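Local coordinates for protein nicotinamide riboside transporter PnuC (Neisseria mucosa ATCC 25996, PDB 4QTN) that carries nicotinamide riboside, a vitamin B3 form and NAD precursor, across the bacterial inner membrane as a homotrimer, at residues V187-T192 against V215-N220. Sequence-based numbering, arbitrary orientation.
With NNR (Nicotinamide riboside), chain I.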
loop_
_atom_site.group_PDB
_atom_site.type_symbol
_atom_site.label_atom_id
_atom_site.label_comp_id
_atom_site.label_asym_id
_atom_site.label_seq_id
_atom_site.Cartn_x
_atom_site.Cartn_y
_atom_site.Cartn_z
ATOM N N VAL C 187 -0.912 9.895 5.985
ATOM C CA VAL C 187 -2.352 9.981 6.143
ATOM C C VAL C 187 -3.017 10.967 5.152
ATOM O O VAL C 187 -4.049 10.648 4.581
ATOM C CB VAL C 187 -2.721 10.299 7.590
ATOM C CG1 VAL C 187 -4.112 9.787 7.928
ATOM C CG2 VAL C 187 -1.706 9.653 8.502
ATOM N N VAL C 188 -2.418 12.137 4.910
ATOM C CA VAL C 188 -3.006 13.040 3.899
ATOM C C VAL C 188 -2.958 12.467 2.509
ATOM O O VAL C 188 -3.773 12.820 1.683
ATOM C CB VAL C 188 -2.434 14.489 3.880
ATOM C CG1 VAL C 188 -1.792 14.853 5.203
ATOM C CG2 VAL C 188 -1.483 14.686 2.705
ATOM N N ASN C 189 -2.027 11.563 2.242
ATOM C CA ASN C 189 -1.955 10.982 0.890
ATOM C C ASN C 189 -2.954 9.829 0.635
ATOM O O ASN C 189 -3.643 9.820 -0.384
ATOM C CB ASN C 189 -0.503 10.634 0.475
ATOM C CG ASN C 189 0.376 11.888 0.290
ATOM O OD1 ASN C 189 1.616 11.812 0.344
ATOM N ND2 ASN C 189 -0.270 13.055 0.110
ATOM N N ILE C 190 -3.089 8.912 1.590
ATOM C CA ILE C 190 -4.159 7.921 1.520
ATOM C C ILE C 190 -5.545 8.582 1.513
ATOM O O ILE C 190 -6.483 8.038 0.970
ATOM C CB ILE C 190 -4.092 6.932 2.674
ATOM C CG1 ILE C 190 -2.835 6.077 2.569
ATOM C CG2 ILE C 190 -5.330 6.059 2.694
ATOM C CD1 ILE C 190 -2.621 5.153 3.756
ATOM N N LEU C 191 -5.665 9.765 2.096
ATOM C CA LEU C 191 -6.963 10.457 2.095
ATOM C C LEU C 191 -7.294 11.132 0.773
ATOM O O LEU C 191 -8.341 10.871 0.196
ATOM C CB LEU C 191 -7.089 11.418 3.271
ATOM C CG LEU C 191 -7.188 10.648 4.587
ATOM C CD1 LEU C 191 -7.457 11.572 5.756
ATOM C CD2 LEU C 191 -8.248 9.556 4.487
ATOM N N THR C 192 -6.378 11.959 0.270
ATOM C CA THR C 192 -6.576 12.630 -1.025
ATOM C C THR C 192 -6.731 11.668 -2.238
ATOM O O THR C 192 -7.376 12.028 -3.228
ATOM C CB THR C 192 -5.465 13.637 -1.323
ATOM O OG1 THR C 192 -5.227 14.423 -0.166
ATOM C CG2 THR C 192 -5.872 14.549 -2.449
ATOM N N VAL C 215 -0.929 9.028 -5.860
ATOM C CA VAL C 215 -0.350 7.709 -5.636
ATOM C C VAL C 215 1.169 7.815 -5.544
ATOM O O VAL C 215 1.773 7.255 -4.640
ATOM C CB VAL C 215 -0.787 6.672 -6.687
ATOM C CG1 VAL C 215 -0.092 5.327 -6.458
ATOM C CG2 VAL C 215 -2.284 6.493 -6.626
HETATM N N MSE C 216 1.776 8.597 -6.437
HETATM C CA MSE C 216 3.234 8.794 -6.411
HETATM C C MSE C 216 3.633 9.537 -5.160
HETATM O O MSE C 216 4.687 9.276 -4.587
HETATM C CB MSE C 216 3.703 9.516 -7.660
HETATM C CG MSE C 216 3.117 8.840 -8.895
HETATM SE SE MSE C 216 3.583 9.869 -10.518
HETATM C CE MSE C 216 3.036 8.534 -11.855
ATOM N N TYR C 217 2.777 10.452 -4.716
ATOM C CA TYR C 217 2.956 11.122 -3.431
ATOM C C TYR C 217 3.065 10.141 -2.271
ATOM O O TYR C 217 3.906 10.315 -1.398
ATOM C CB TYR C 217 1.808 12.092 -3.159
ATOM C CG TYR C 217 2.030 13.461 -3.714
ATOM C CD1 TYR C 217 2.988 13.682 -4.709
ATOM C CD2 TYR C 217 1.260 14.554 -3.274
ATOM C CE1 TYR C 217 3.189 14.946 -5.241
ATOM C CE2 TYR C 217 1.450 15.828 -3.805
ATOM C CZ TYR C 217 2.421 16.019 -4.788
ATOM O OH TYR C 217 2.630 17.272 -5.321
ATOM N N LEU C 218 2.189 9.134 -2.255
ATOM C CA LEU C 218 2.123 8.169 -1.165
ATOM C C LEU C 218 3.422 7.375 -1.063
ATOM O O LEU C 218 3.993 7.222 0.033
ATOM C CB LEU C 218 0.934 7.214 -1.369
ATOM C CG LEU C 218 0.288 6.372 -0.233
ATOM C CD1 LEU C 218 -0.041 4.981 -0.765
ATOM C CD2 LEU C 218 1.086 6.277 1.082
ATOM N N CYS C 219 3.893 6.872 -2.196
ATOM C CA CYS C 219 5.166 6.183 -2.226
ATOM C C CYS C 219 6.255 7.071 -1.634
ATOM O O CYS C 219 6.880 6.718 -0.618
ATOM C CB CYS C 219 5.524 5.797 -3.646
ATOM S SG CYS C 219 4.323 4.703 -4.415
ATOM N N ASN C 220 6.447 8.239 -2.247
ATOM C CA ASN C 220 7.475 9.183 -1.839
ATOM C C ASN C 220 7.380 9.569 -0.364
ATOM O O ASN C 220 8.398 9.762 0.296
ATOM C CB ASN C 220 7.421 10.420 -2.734
ATOM C CG ASN C 220 8.172 11.609 -2.153
ATOM O OD1 ASN C 220 9.413 11.697 -2.263
ATOM N ND2 ASN C 220 7.416 12.562 -1.540
HETATM O O2R NNR I . 5.490 21.763 0.120
HETATM C C2R NNR I . 4.411 20.734 -0.235
HETATM C C3R NNR I . 3.280 21.411 -1.017
HETATM O O3R NNR I . 3.207 22.718 -0.660
HETATM C C4R NNR I . 2.015 20.706 -0.576
HETATM C C5R NNR I . 1.616 19.517 -1.545
HETATM O O5R NNR I . 0.633 18.668 -0.864
HETATM O O4R NNR I . 2.268 20.258 0.622
HETATM C C1R NNR I . 3.862 20.222 0.826
HETATM N N1 NNR I . 4.304 18.834 1.061
HETATM C C2 NNR I . 3.468 17.749 0.763
HETATM C C6 NNR I . 5.558 18.594 1.575
HETATM C C5 NNR I . 5.987 17.261 1.786
HETATM C C4 NNR I . 5.151 16.202 1.506
HETATM C C3 NNR I . 3.912 16.426 0.986
HETATM C C7 NNR I . 3.038 15.230 0.651
HETATM O O7 NNR I . 1.848 15.336 0.606
HETATM N N7 NNR I . 3.652 13.960 0.370
#
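N189 reaches across from helix 181-198 and lays its amide against Y217 of helix 208-234, a compact example of how a transporter reads one amide with another. Both ends of the N189 amide engage the carboxamide of nicotinamide riboside: OD1 accepts from N7 of the ligand at 3.0 Å, and ND2 donates to its O7 at 3.2 Å. The two bonds are fairly straight, 158° and 153° at the hydrogen, and as a complementary pair they fix how the carboxamide is turned.

Y217 gives this amide a wall rather than a bond. CB of Y217 lies 3.5 Å from OD1 of N189, and ND2 of N189 sits at the edge of the ring, near its plane. Beyond the ring, Y217 OH is hydrogen-bonded to the carbonyl of G50 on helix 41-59, which ties down the far end of the side chain. V188 brings CG2 to 4.0 Å from O7 of the ligand, beside the N189 amide, and is itself packed against V166 and S167 of helix 158-175.

Around this pair the helices touch through smaller apolar contacts. With CG of N189 beside its backbone N (chi1 -67°), the amide extends toward the ligand, while CB of N189 rests 4.1 Å from CB of L218. CG1 of I190 meets CD2 of L218 at 4.2 Å; I190 also packs on V215 of a second subunit.

Segments 187-192 and 215-220 run nearly antiparallel, their axes 8.8 Å apart at closest approach, a membrane helix pair whose inner face lines the nicotinamide riboside site and whose outer flank borders the trimer interface.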